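PDB 4EHX: tetraacyldisaccharide 4'-kinase from Aquifex aeolicus, which transfers the gamma-phosphate of ATP to the 4'-position of a tetraacyldisaccharide 1-phosphate, forming lipid IVA in lipid A biosynthesis. Local coordinates for residues A[43-48]-A[157-162]; A[170-173]-A[178-181]; A[139-144]-A[151-156]; A[192-197]-A[201-206]; A[11-16]-A[163-168]. One frame throughout, in Å; residues are numbered along the deposited sequence.

Contacts 1 and 3 are buried, contacts 2 and 5 partly so, and contact 4 lies at the surface. Contact 1 joins the predicted ATP-binding loop to the chain that follows strand 150-156 through a carboxylate and two waters, whereas contact 3, on that same strand, is chiefly apolar, a leucine methyl over a phenylalanine ring. The long loop between helix 157-160 and strand 182-186 supplies both segments of contact 2, a buried glutamate gripped by an arginine, and the 163-168 side of contact 5, where leucines pack on helix 7-25. Contact 4 pairs charges between strand 201-212 and the loop before it, while Phe193 and Phe195 reach the elements of contacts 1 and 3.

Contact 1: residues A[43-48]-A[157-162]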
# COMPACT_ATOMS: atom_id res chain seq x y z
N ASN A 43 4.00 3.61 7.15
CA ASN A 43 3.12 4.23 8.13
C ASN A 43 3.33 3.62 9.51
O ASN A 43 4.18 2.73 9.70
CB ASN A 43 1.66 4.18 7.68
CG ASN A 43 1.02 2.87 7.99
OD1 ASN A 43 1.63 1.81 7.82
ND2 ASN A 43 -0.22 2.91 8.48
N LEU A 44 2.58 4.11 10.48
CA LEU A 44 2.81 3.72 11.87
C LEU A 44 1.83 2.66 12.33
O LEU A 44 2.05 2.01 13.33
CB LEU A 44 2.71 4.94 12.79
CG LEU A 44 3.84 5.96 12.71
CD1 LEU A 44 3.65 7.01 13.79
CD2 LEU A 44 5.17 5.27 12.89
N SER A 45 0.72 2.49 11.60
CA SER A 45 -0.36 1.66 12.11
C SER A 45 -0.76 0.53 11.18
O SER A 45 -0.53 0.57 9.97
CB SER A 45 -1.60 2.52 12.37
OG SER A 45 -1.95 3.24 11.21
N VAL A 46 -1.37 -0.50 11.76
CA VAL A 46 -2.10 -1.48 10.98
C VAL A 46 -3.45 -0.87 10.61
O VAL A 46 -3.92 0.05 11.28
CB VAL A 46 -2.29 -2.78 11.78
CG1 VAL A 46 -0.94 -3.31 12.22
CG2 VAL A 46 -3.19 -2.54 12.99
N GLY A 47 -4.06 -1.35 9.53
CA GLY A 47 -5.33 -0.82 9.08
C GLY A 47 -5.18 -0.00 7.81
O GLY A 47 -4.06 0.21 7.34
N GLY A 48 -6.30 0.46 7.25
CA GLY A 48 -6.29 1.23 6.01
C GLY A 48 -5.30 2.38 6.10
O GLY A 48 -5.31 3.13 7.07
N LYS A 157 -5.42 11.02 10.64
CA LYS A 157 -5.82 11.67 11.89
C LYS A 157 -5.99 10.64 13.01
O LYS A 157 -5.57 10.87 14.14
CB LYS A 157 -7.11 12.49 11.69
CG LYS A 157 -7.52 13.29 12.93
CD LYS A 157 -8.84 14.03 12.68
CE LYS A 157 -9.27 14.86 13.88
NZ LYS A 157 -10.58 15.52 13.63
N LYS A 158 -6.60 9.50 12.68
CA LYS A 158 -6.83 8.44 13.67
C LYS A 158 -5.54 7.98 14.37
O LYS A 158 -5.55 7.64 15.57
CB LYS A 158 -7.49 7.24 12.99
CG LYS A 158 -7.97 6.16 13.95
CD LYS A 158 -8.40 4.93 13.18
CE LYS A 158 -8.90 3.83 14.11
NZ LYS A 158 -9.23 2.58 13.36
N ASP A 159 -4.43 7.97 13.63
CA ASP A 159 -3.13 7.55 14.19
C ASP A 159 -2.73 8.40 15.40
O ASP A 159 -2.19 7.87 16.38
CB ASP A 159 -2.02 7.65 13.14
CG ASP A 159 -2.17 6.63 12.02
OD1 ASP A 159 -2.75 5.55 12.26
OD2 ASP A 159 -1.68 6.90 10.89
N LEU A 160 -2.98 9.70 15.32
CA LEU A 160 -2.56 10.63 16.38
C LEU A 160 -3.29 10.39 17.70
O LEU A 160 -2.83 10.82 18.76
CB LEU A 160 -2.78 12.08 15.94
CG LEU A 160 -1.98 12.57 14.73
CD1 LEU A 160 -2.37 13.99 14.39
CD2 LEU A 160 -0.49 12.47 15.00
N LYS A 161 -4.41 9.68 17.63
CA LYS A 161 -5.19 9.40 18.83
C LYS A 161 -5.06 7.94 19.27
O LYS A 161 -5.69 7.53 20.23
CB LYS A 161 -6.66 9.73 18.59
CG LYS A 161 -6.91 11.16 18.10
CD LYS A 161 -8.36 11.39 17.68
CE LYS A 161 -8.68 10.68 16.38
NZ LYS A 161 -9.99 11.11 15.81
N ASP A 162 -4.25 7.17 18.55
CA ASP A 162 -4.21 5.72 18.71
C ASP A 162 -3.19 5.26 19.76
O ASP A 162 -2.48 6.07 20.35
CB ASP A 162 -3.90 5.08 17.35
CG ASP A 162 -4.59 3.73 17.16
OD1 ASP A 162 -4.72 2.98 18.15
OD2 ASP A 162 -4.99 3.42 16.02
O HOH W 1 -1.95 5.26 8.69
O HOH W 2 0.94 6.15 10.24
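Asp159 OD2 is gripped from three directions, by the backbone N of Lys156 and by two waters, each donating at 2.8 Å to OD2, while its partner oxygen OD1 takes the hydroxyl of Ser45. That direct bond is short, 2.7 Å from Ser45 OG to Asp159 OD1, and arrives on the syn side, 30° out of the carboxylate plane. Ser45 OG reaches it from a torsion that sets it between its own N and carbonyl carbon (chi1 55°). The waters carry the carboxylate further along the loop: water 1 accepts from Asn43 ND2 and water 2 from Leu44 N, at 2.6 Å. Asn43 ND2 also bonds the Ser45 carbonyl, 2.8 Å from ND2 to O. With Asp159 replaced by an alanine, Ser45 OG and both waters would probably lack their acceptor, and the hydroxyl would be free to turn. Ser45 to Gly48 belong to the predicted ATP site, the P-loop that runs from strand 38-43 into helix 51-61. The aspartate holds the start of this loop to helix 157-160, just where strand 150-156 ends, and Leu44 packs on Leu153 and Leu155 of that strand.

Contact 2: residues A[170-173]-A[178-181]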
# COMPACT_ATOMS: atom_id res chain seq x y z
N LEU A 170 -1.15 1.02 16.63
CA LEU A 170 0.18 1.53 16.32
C LEU A 170 1.24 0.42 16.36
O LEU A 170 1.32 -0.36 17.31
CB LEU A 170 0.56 2.68 17.26
CG LEU A 170 -0.27 3.96 17.13
CD1 LEU A 170 0.22 5.01 18.12
CD2 LEU A 170 -0.21 4.48 15.70
N ARG A 171 2.06 0.36 15.32
CA ARG A 171 3.18 -0.58 15.29
C ARG A 171 4.37 -0.02 16.07
O ARG A 171 5.23 -0.78 16.52
CB ARG A 171 3.60 -0.89 13.84
CG ARG A 171 2.62 -1.83 13.13
CD ARG A 171 3.14 -2.28 11.76
NE ARG A 171 3.06 -1.21 10.77
CZ ARG A 171 3.34 -1.37 9.48
NH1 ARG A 171 3.71 -2.56 9.02
NH2 ARG A 171 3.24 -0.34 8.65
N GLU A 172 4.43 1.31 16.18
CA GLU A 172 5.48 2.02 16.91
C GLU A 172 4.89 3.25 17.57
O GLU A 172 3.90 3.80 17.06
CB GLU A 172 6.56 2.55 15.97
CG GLU A 172 7.16 1.58 15.02
CD GLU A 172 8.34 2.18 14.30
OE1 GLU A 172 8.21 2.51 13.10
OE2 GLU A 172 9.39 2.36 14.95
N PRO A 173 5.52 3.72 18.66
CA PRO A 173 5.08 4.92 19.37
C PRO A 173 5.14 6.12 18.45
O PRO A 173 5.98 6.17 17.55
CB PRO A 173 6.13 5.08 20.46
CG PRO A 173 6.67 3.71 20.68
CD PRO A 173 6.63 3.04 19.35
N ARG A 178 9.61 11.27 14.30
CA ARG A 178 10.88 11.96 14.09
C ARG A 178 11.78 11.35 13.00
O ARG A 178 12.63 12.05 12.44
CB ARG A 178 11.66 12.08 15.41
CG ARG A 178 12.21 10.77 15.96
CD ARG A 178 12.77 11.00 17.37
NE ARG A 178 13.22 9.76 18.00
CZ ARG A 178 13.37 9.60 19.32
NH1 ARG A 178 13.10 10.60 20.15
NH2 ARG A 178 13.79 8.43 19.81
N ARG A 179 11.62 10.06 12.70
CA ARG A 179 12.44 9.42 11.66
C ARG A 179 12.07 9.84 10.24
O ARG A 179 12.86 9.67 9.31
CB ARG A 179 12.39 7.89 11.74
CG ARG A 179 12.76 7.32 13.09
CD ARG A 179 13.29 5.89 12.95
NE ARG A 179 12.39 4.95 12.25
CZ ARG A 179 11.47 4.18 12.84
NH1 ARG A 179 11.28 4.24 14.16
NH2 ARG A 179 10.75 3.33 12.12
N ALA A 180 10.87 10.39 10.06
CA ALA A 180 10.42 10.79 8.73
C ALA A 180 11.21 11.96 8.15
O ALA A 180 11.57 12.89 8.86
CB ALA A 180 8.92 11.15 8.75
N ASP A 181 11.47 11.90 6.84
CA ASP A 181 11.97 13.07 6.12
C ASP A 181 10.82 13.91 5.62
O ASP A 181 10.95 15.12 5.42
CB ASP A 181 12.81 12.65 4.92
CG ASP A 181 14.07 11.95 5.32
OD1 ASP A 181 14.77 12.46 6.23
OD2 ASP A 181 14.37 10.90 4.72
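Glu172 and Arg179 reach toward each other from opposite directions, and the carboxylate meets the guanidinium end-on, at the edge formed by NH1 and NH2. Each oxygen has its own nitrogen: Arg179 NH1 lies 2.8 Å from Glu172 OE2, and Arg179 NH2 lies 2.8 Å from Glu172 OE1. The two flat groups are not coplanar but turned 35° apart, and the twist is shared unequally. OE2 sits practically in the guanidinium plane and receives the straighter bond, 164° at the hydrogen, whereas OE1 is tilted out of that plane yet offers its syn lone pair to NH2. Glu172 is extended beyond CG, with CG placed beside the backbone N (chi1 -52°). Arg179 instead folds at its third torsion, which swings the guanidinium across to the glutamate.

Neither charged group depends on the other alone. Gln142 NE2 also bonds OE1, and Asn21 ND2, from helix 7-25, bonds OE2; on the arginine, NH1 has a second salt bridge to Glu176, and NH2 donates to the carbonyl of Phe141. Both segments belong to the one long loop that leads from helix 157-160 to strand 182-186, so the pair closes a short bend of that loop. With Glu172 buried, and with two amide nitrogens and one guanidinium around its oxygens, the carboxylate is probably kept ionised and fixed in rotation, while Arg179, shared between Glu172 and Glu176, would probably offset part of their negative charge.

Contact 3: residues A[139-144]-A[151-156]; sequences DGFQHR and NILLLK
The CD1 methyl of Leu153 sits over the middle of the Phe141 ring, 3.7 Å from the ring centroid and only 7° off the normal, a CH-pi contact in which the methyl is nearly equidistant from all six carbons. The nearest of these is CD1 of Phe141, 3.8 Å from CD1 of Leu153. Leu153 directs CG away from its own N (chi1 178°), which carries the branch off the line of the strand and onto the ring. Asn151, two residues earlier, crosses the phenylalanine at about a right angle, ND2 3.4 Å from Phe141 CE1 at an oblique position, though the amide and ring planes are only 15° apart. Water 3 lies above the face opposite to Leu153, displaced toward the rim, and bridges the segments by donating to Phe141 O at 2.7 Å and accepting from Asn151 ND2 at 2.9 Å.

Strand 150-156 is one of the parallel strands of the P-loop NTPase core, next to strand 38-43, which leads into the ATP-binding loop; Phe141 comes from the loop that follows strand 134-138 and packs against Leu153 of strand 150-156. A type I turn from Gly140 to His143, closed by His143 N to Gly140 O at 3.1 Å, presents the ring. Around this first shell, Asn151 OD1 accepts from Arg148 NH1, which also bonds the carbonyl of Gly140, and ND2 reaches the carbonyl of Arg179. The Phe141 carbonyl takes Arg179 NH2 as well as the water. Leu153 is backed by Leu183 of strand 182-186, and Phe141 also touches Leu44.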
# COMPACT_ATOMS: atom_id res chain seq x y z
N ASP A 139 5.85 -0.05 2.35
CA ASP A 139 5.81 -0.45 3.74
C ASP A 139 7.21 -0.66 4.32
O ASP A 139 7.54 -1.72 4.85
CB ASP A 139 4.94 -1.71 3.90
CG ASP A 139 4.44 -1.85 5.32
OD1 ASP A 139 4.30 -0.79 5.96
OD2 ASP A 139 4.23 -2.98 5.80
N GLY A 140 8.04 0.38 4.24
CA GLY A 140 9.42 0.24 4.63
C GLY A 140 9.83 1.06 5.84
O GLY A 140 11.01 1.06 6.19
N PHE A 141 8.89 1.76 6.48
CA PHE A 141 9.27 2.64 7.62
C PHE A 141 9.98 1.91 8.78
O PHE A 141 10.93 2.44 9.38
CB PHE A 141 8.05 3.41 8.17
CG PHE A 141 8.40 4.56 9.08
CD1 PHE A 141 8.92 5.74 8.57
CD2 PHE A 141 8.19 4.47 10.45
CE1 PHE A 141 9.24 6.82 9.42
CE2 PHE A 141 8.48 5.53 11.30
CZ PHE A 141 9.02 6.71 10.79
N GLN A 142 9.52 0.71 9.10
CA GLN A 142 10.12 -0.08 10.18
C GLN A 142 11.38 -0.86 9.77
O GLN A 142 12.10 -1.40 10.62
CB GLN A 142 9.08 -1.08 10.73
CG GLN A 142 7.97 -0.44 11.57
CD GLN A 142 6.93 0.29 10.73
OE1 GLN A 142 6.54 -0.17 9.66
NE2 GLN A 142 6.49 1.44 11.22
N HIS A 143 11.65 -0.95 8.46
CA HIS A 143 12.77 -1.77 7.99
C HIS A 143 14.09 -1.00 8.04
O HIS A 143 14.70 -0.72 7.01
CB HIS A 143 12.50 -2.33 6.58
CG HIS A 143 13.37 -3.50 6.23
ND1 HIS A 143 13.14 -4.76 6.73
CD2 HIS A 143 14.47 -3.59 5.44
CE1 HIS A 143 14.07 -5.59 6.27
NE2 HIS A 143 14.89 -4.90 5.49
N ARG A 144 14.54 -0.68 9.26
CA ARG A 144 15.62 0.29 9.43
C ARG A 144 16.97 -0.22 8.99
O ARG A 144 17.89 0.57 8.76
CB ARG A 144 15.67 0.77 10.89
CG ARG A 144 14.40 1.49 11.32
CD ARG A 144 14.54 2.13 12.70
NE ARG A 144 15.51 3.24 12.72
CZ ARG A 144 15.83 3.92 13.82
NH1 ARG A 144 15.26 3.61 14.99
NH2 ARG A 144 16.73 4.89 13.77
N ASN A 151 12.64 9.22 3.44
CA ASN A 151 11.82 8.42 4.33
C ASN A 151 10.45 9.06 4.45
O ASN A 151 10.28 10.03 5.17
CB ASN A 151 12.49 8.34 5.72
CG ASN A 151 12.05 7.13 6.49
OD1 ASN A 151 11.52 6.18 5.92
ND2 ASN A 151 12.26 7.15 7.80
N ILE A 152 9.48 8.52 3.72
CA ILE A 152 8.16 9.12 3.67
C ILE A 152 7.21 8.38 4.59
O ILE A 152 7.03 7.17 4.49
CB ILE A 152 7.58 9.10 2.25
CG1 ILE A 152 8.54 9.82 1.29
CG2 ILE A 152 6.19 9.77 2.24
CD1 ILE A 152 8.07 9.78 -0.21
N LEU A 153 6.60 9.12 5.52
CA LEU A 153 5.70 8.52 6.48
C LEU A 153 4.29 9.04 6.26
O LEU A 153 4.06 10.25 6.24
CB LEU A 153 6.12 8.89 7.91
CG LEU A 153 5.19 8.34 9.01
CD1 LEU A 153 5.27 6.82 9.09
CD2 LEU A 153 5.51 8.99 10.39
N LEU A 154 3.36 8.11 6.11
CA LEU A 154 1.94 8.48 5.98
C LEU A 154 1.31 8.45 7.34
O LEU A 154 1.54 7.50 8.12
CB LEU A 154 1.21 7.49 5.06
CG LEU A 154 1.29 7.78 3.55
CD1 LEU A 154 2.73 7.88 3.07
CD2 LEU A 154 0.54 6.67 2.79
N LEU A 155 0.51 9.46 7.63
CA LEU A 155 -0.20 9.59 8.90
C LEU A 155 -1.65 9.93 8.65
O LEU A 155 -1.94 10.87 7.91
CB LEU A 155 0.39 10.74 9.71
CG LEU A 155 1.54 10.60 10.70
CD1 LEU A 155 1.67 11.94 11.40
CD2 LEU A 155 1.31 9.48 11.73
N LYS A 156 -2.57 9.20 9.27
CA LYS A 156 -3.97 9.64 9.27
C LYS A 156 -4.37 10.20 10.63
O LYS A 156 -3.75 9.90 11.66
CB LYS A 156 -4.91 8.52 8.85
CG LYS A 156 -4.88 7.33 9.76
CD LYS A 156 -5.66 6.18 9.17
CE LYS A 156 -5.45 4.93 10.00
NZ LYS A 156 -6.15 3.76 9.40
O HOH W 3 12.39 4.75 9.42

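Contact 4: residues A[192-197]-A[201-206]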
# COMPACT_ATOMS: atom_id res chain seq x y z
N PRO A 192 -10.23 15.32 7.47
CA PRO A 192 -9.20 16.34 7.23
C PRO A 192 -8.54 16.73 8.53
O PRO A 192 -9.21 16.77 9.56
CB PRO A 192 -10.00 17.54 6.71
CG PRO A 192 -11.38 17.03 6.42
CD PRO A 192 -11.59 15.85 7.29
N PHE A 193 -7.25 17.02 8.48
CA PHE A 193 -6.55 17.49 9.68
C PHE A 193 -5.25 18.16 9.33
O PHE A 193 -4.74 18.01 8.23
CB PHE A 193 -6.31 16.33 10.67
CG PHE A 193 -5.23 15.36 10.24
CD1 PHE A 193 -5.46 14.45 9.22
CD2 PHE A 193 -4.00 15.33 10.90
CE1 PHE A 193 -4.48 13.55 8.83
CE2 PHE A 193 -3.01 14.43 10.53
CZ PHE A 193 -3.24 13.53 9.49
N GLU A 194 -4.71 18.89 10.30
CA GLU A 194 -3.41 19.54 10.16
C GLU A 194 -2.47 18.92 11.17
O GLU A 194 -2.89 18.45 12.23
CB GLU A 194 -3.54 21.04 10.42
CG GLU A 194 -4.62 21.74 9.60
CD GLU A 194 -4.16 22.08 8.19
OE1 GLU A 194 -2.96 21.92 7.90
OE2 GLU A 194 -5.02 22.51 7.38
N PHE A 195 -1.18 18.92 10.86
CA PHE A 195 -0.19 18.42 11.79
C PHE A 195 1.15 19.05 11.49
O PHE A 195 1.78 18.74 10.48
CB PHE A 195 -0.11 16.90 11.69
CG PHE A 195 0.77 16.27 12.73
CD1 PHE A 195 0.55 16.49 14.07
CD2 PHE A 195 1.82 15.44 12.35
CE1 PHE A 195 1.36 15.91 15.03
CE2 PHE A 195 2.63 14.85 13.30
CZ PHE A 195 2.40 15.08 14.64
N PHE A 196 1.59 19.93 12.38
CA PHE A 196 2.85 20.65 12.18
C PHE A 196 4.00 20.05 12.97
O PHE A 196 3.92 19.88 14.19
CB PHE A 196 2.70 22.13 12.52
CG PHE A 196 3.97 22.90 12.36
CD1 PHE A 196 4.33 23.43 11.13
CD2 PHE A 196 4.83 23.09 13.44
CE1 PHE A 196 5.51 24.13 10.98
CE2 PHE A 196 6.00 23.79 13.29
CZ PHE A 196 6.34 24.32 12.06
N THR A 197 5.08 19.75 12.27
CA THR A 197 6.27 19.18 12.87
C THR A 197 7.52 19.95 12.45
O THR A 197 8.61 19.71 12.97
CB THR A 197 6.47 17.73 12.42
OG1 THR A 197 6.64 17.69 10.99
CG2 THR A 197 5.28 16.87 12.81
N THR A 201 5.60 18.63 4.59
CA THR A 201 4.34 17.97 4.90
C THR A 201 3.36 18.18 3.74
O THR A 201 3.25 19.28 3.22
CB THR A 201 3.75 18.51 6.22
OG1 THR A 201 4.69 18.25 7.28
CG2 THR A 201 2.42 17.85 6.54
N PHE A 202 2.67 17.11 3.36
CA PHE A 202 1.82 17.10 2.17
C PHE A 202 0.48 16.44 2.43
O PHE A 202 0.41 15.25 2.74
CB PHE A 202 2.51 16.31 1.05
CG PHE A 202 3.89 16.79 0.76
CD1 PHE A 202 4.97 16.28 1.47
CD2 PHE A 202 4.12 17.78 -0.18
CE1 PHE A 202 6.25 16.73 1.22
CE2 PHE A 202 5.39 18.24 -0.44
CZ PHE A 202 6.46 17.71 0.27
N LYS A 203 -0.60 17.20 2.28
CA LYS A 203 -1.92 16.64 2.46
C LYS A 203 -2.30 15.79 1.26
O LYS A 203 -2.08 16.19 0.11
CB LYS A 203 -2.95 17.76 2.62
CG LYS A 203 -2.88 18.48 3.97
CD LYS A 203 -3.96 19.55 3.98
CE LYS A 203 -4.15 20.18 5.34
NZ LYS A 203 -5.30 21.13 5.25
N MET A 204 -2.90 14.64 1.53
CA MET A 204 -3.26 13.71 0.47
C MET A 204 -4.76 13.45 0.47
O MET A 204 -5.34 13.11 1.50
CB MET A 204 -2.52 12.39 0.67
CG MET A 204 -2.97 11.30 -0.30
SD MET A 204 -1.97 9.79 -0.11
CE MET A 204 -3.27 8.57 0.15
N PHE A 205 -5.36 13.64 -0.70
CA PHE A 205 -6.79 13.42 -0.91
C PHE A 205 -6.88 12.29 -1.90
O PHE A 205 -6.01 12.16 -2.75
CB PHE A 205 -7.46 14.67 -1.52
CG PHE A 205 -7.48 15.87 -0.60
CD1 PHE A 205 -6.34 16.63 -0.39
CD2 PHE A 205 -8.66 16.25 0.03
CE1 PHE A 205 -6.37 17.74 0.45
CE2 PHE A 205 -8.70 17.37 0.86
CZ PHE A 205 -7.55 18.11 1.07
N ARG A 206 -7.90 11.45 -1.78
CA ARG A 206 -8.15 10.45 -2.82
C ARG A 206 -9.53 10.68 -3.36
O ARG A 206 -10.49 10.82 -2.61
CB ARG A 206 -8.00 9.02 -2.28
CG ARG A 206 -6.55 8.61 -2.11
CD ARG A 206 -6.41 7.11 -1.89
NE ARG A 206 -7.03 6.69 -0.65
CZ ARG A 206 -7.02 5.44 -0.20
NH1 ARG A 206 -6.42 4.48 -0.90
NH2 ARG A 206 -7.61 5.14 0.95
O HOH W 4 4.25 17.98 9.77
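The loop that carries the chain from strand 182-186 to its parallel neighbour 201-212 passes over the beginning of the strand it leads to, and Glu194 and Lys203 join the two at the surface. Lys203 NZ lies 2.6 Å from Glu194 OE2, a salt bridge in which the ammonium comes from above the carboxylate, 50° out of its plane. Lys203 is fully extended beyond CG, standing up from the strand, while Glu194 bends at its second torsion (chi2 -81°) to bring the carboxylate across the lysine's end. CE of Lys203 follows, 3.3 Å from Glu194 OE1, and lies 3.7 Å from the Phe193 carbonyl O. Were Lys203 an alanine, the Glu194 carboxylate would probably lose its charge partner and be free to turn, and a gap would open beside the Phe193 carbonyl.

Further along, water 4 bridges the segments. It donates to Phe195 O at 2.7 Å and to Thr201 OG1, and is hydrogen-bonded to Thr197 OG1 as well. Both threonine hydroxyls also bond the backbone of Lys199 in the residues between, the oxygen of Thr197 taking its N-H and that of Thr201 giving to its carbonyl. The methyl of Thr201 completes the approach, its CG2 4.1 Å from Phe195 O. Phe193 turns away from the strand to pack on Leu160 and Leu185, and Phe195 also meets Leu160. The arrangement is that of a crossover between adjacent parallel strands made by an extended loop instead of a helix, its polar side bridged to the strand by a charge pair and a water.

Contact 5: residues A[11-16]-A[163-168]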
# COMPACT_ATOMS: atom_id res chain seq x y z
N TYR A 11 2.25 -2.30 26.93
CA TYR A 11 3.39 -1.76 27.67
C TYR A 11 4.62 -2.62 27.42
O TYR A 11 5.73 -2.10 27.26
CB TYR A 11 3.09 -1.71 29.17
CG TYR A 11 1.91 -0.84 29.55
CD1 TYR A 11 1.68 0.38 28.91
CD2 TYR A 11 1.02 -1.26 30.53
CE1 TYR A 11 0.57 1.16 29.27
CE2 TYR A 11 -0.06 -0.50 30.89
CZ TYR A 11 -0.28 0.71 30.27
OH TYR A 11 -1.37 1.44 30.65
N LEU A 12 4.44 -3.93 27.40
CA LEU A 12 5.57 -4.83 27.14
C LEU A 12 6.11 -4.59 25.73
O LEU A 12 7.32 -4.39 25.54
CB LEU A 12 5.15 -6.29 27.30
CG LEU A 12 6.14 -7.35 26.83
CD1 LEU A 12 7.38 -7.34 27.71
CD2 LEU A 12 5.48 -8.72 26.82
N TYR A 13 5.21 -4.59 24.75
CA TYR A 13 5.55 -4.35 23.36
C TYR A 13 6.30 -3.02 23.19
O TYR A 13 7.23 -2.93 22.38
CB TYR A 13 4.28 -4.36 22.51
CG TYR A 13 4.52 -4.21 21.03
CD1 TYR A 13 5.20 -5.20 20.32
CD2 TYR A 13 4.06 -3.10 20.34
CE1 TYR A 13 5.41 -5.07 18.95
CE2 TYR A 13 4.27 -2.96 18.98
CZ TYR A 13 4.95 -3.95 18.29
OH TYR A 13 5.16 -3.80 16.93
N GLU A 14 5.90 -2.00 23.94
CA GLU A 14 6.57 -0.72 23.81
C GLU A 14 8.05 -0.82 24.21
O GLU A 14 8.92 -0.27 23.55
CB GLU A 14 5.87 0.38 24.61
CG GLU A 14 6.54 1.74 24.41
CD GLU A 14 5.64 2.91 24.74
OE1 GLU A 14 4.62 2.71 25.44
OE2 GLU A 14 5.95 4.04 24.30
N LYS A 15 8.32 -1.55 25.29
CA LYS A 15 9.70 -1.75 25.73
C LYS A 15 10.54 -2.39 24.63
O LYS A 15 11.66 -1.96 24.37
CB LYS A 15 9.76 -2.63 26.96
CG LYS A 15 9.20 -1.99 28.22
CD LYS A 15 9.13 -3.01 29.33
CE LYS A 15 8.55 -2.42 30.61
NZ LYS A 15 7.16 -1.93 30.38
N ILE A 16 9.99 -3.43 24.01
CA ILE A 16 10.69 -4.16 22.94
C ILE A 16 10.98 -3.27 21.73
O ILE A 16 12.11 -3.22 21.22
CB ILE A 16 9.89 -5.41 22.50
CG1 ILE A 16 9.79 -6.41 23.66
CG2 ILE A 16 10.53 -6.06 21.27
CD1 ILE A 16 8.68 -7.43 23.51
N ARG A 163 -3.12 3.95 19.97
CA ARG A 163 -2.23 3.36 20.97
C ARG A 163 -1.45 2.20 20.37
O ARG A 163 -1.83 1.64 19.35
CB ARG A 163 -3.04 2.86 22.17
CG ARG A 163 -3.75 3.95 22.96
CD ARG A 163 -4.64 3.35 24.03
NE ARG A 163 -5.65 2.46 23.47
CZ ARG A 163 -6.65 1.92 24.16
NH1 ARG A 163 -6.79 2.18 25.45
NH2 ARG A 163 -7.52 1.12 23.55
N LEU A 164 -0.35 1.83 21.01
CA LEU A 164 0.43 0.68 20.57
C LEU A 164 -0.39 -0.61 20.58
O LEU A 164 -1.21 -0.83 21.48
CB LEU A 164 1.66 0.49 21.47
CG LEU A 164 2.84 1.40 21.11
CD1 LEU A 164 3.86 1.45 22.23
CD2 LEU A 164 3.48 0.92 19.83
N LEU A 165 -0.16 -1.45 19.57
CA LEU A 165 -0.59 -2.84 19.58
C LEU A 165 -0.21 -3.52 20.89
O LEU A 165 0.85 -3.23 21.45
CB LEU A 165 0.13 -3.60 18.46
CG LEU A 165 -0.24 -3.26 17.02
CD1 LEU A 165 0.85 -3.75 16.07
CD2 LEU A 165 -1.58 -3.88 16.68
N PRO A 166 -1.05 -4.45 21.37
CA PRO A 166 -2.32 -4.84 20.74
C PRO A 166 -3.52 -4.01 21.21
O PRO A 166 -4.61 -4.16 20.65
CB PRO A 166 -2.49 -6.29 21.17
CG PRO A 166 -1.82 -6.36 22.49
CD PRO A 166 -0.67 -5.39 22.44
N ALA A 167 -3.35 -3.16 22.22
CA ALA A 167 -4.47 -2.34 22.69
C ALA A 167 -4.98 -1.41 21.58
O ALA A 167 -6.18 -1.20 21.43
CB ALA A 167 -4.09 -1.54 23.93
N GLY A 168 -4.06 -0.86 20.80
CA GLY A 168 -4.44 -0.03 19.66
C GLY A 168 -3.82 -0.56 18.38
O GLY A 168 -3.42 -1.72 18.33
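Leu164 CD1 presses against the side chain of Glu14, touching it along its length: CB at 3.3 Å from CD1, with CG, CD and OE1 of Glu14 all close behind. The extended glutamate, CG turned away from its own N (chi1 -177°), passes across the methyl, and the two side chains cross at about a right angle. The other methyl, Leu164 CD2, meets Tyr13 at the edge of the ring, 4.0 Å from CE2. Tyr13 is also close to the backbone of the next residue, its CD2 3.4 Å from the Leu165 carbonyl O, in an oblique position. Its hydroxyl has a partner in the carbonyl of Arg171, which holds the far end of the ring.

The segment 163-168 folds back on itself, with Gly168 N bonded to Leu164 O at 2.9 Å and a cis peptide bond before Pro166. Ser10, one residue before the helical segment, also bonds the Leu164 carbonyl and the N of Ala167.

Toward the surface the contact is looser. Leu165 is less tightly engaged, its CB 4.2 Å from Tyr13 CE2, and Glu14, though close to the leucine methyl, lies at the margin, its OE2 3.9 Å from Leu164 CD1. The N-terminal helix 7-25 carries apolar and basic residues on its surface side, among them Leu12, Lys15 and Ile16, which is consistent with an enzyme that works at the membrane interface.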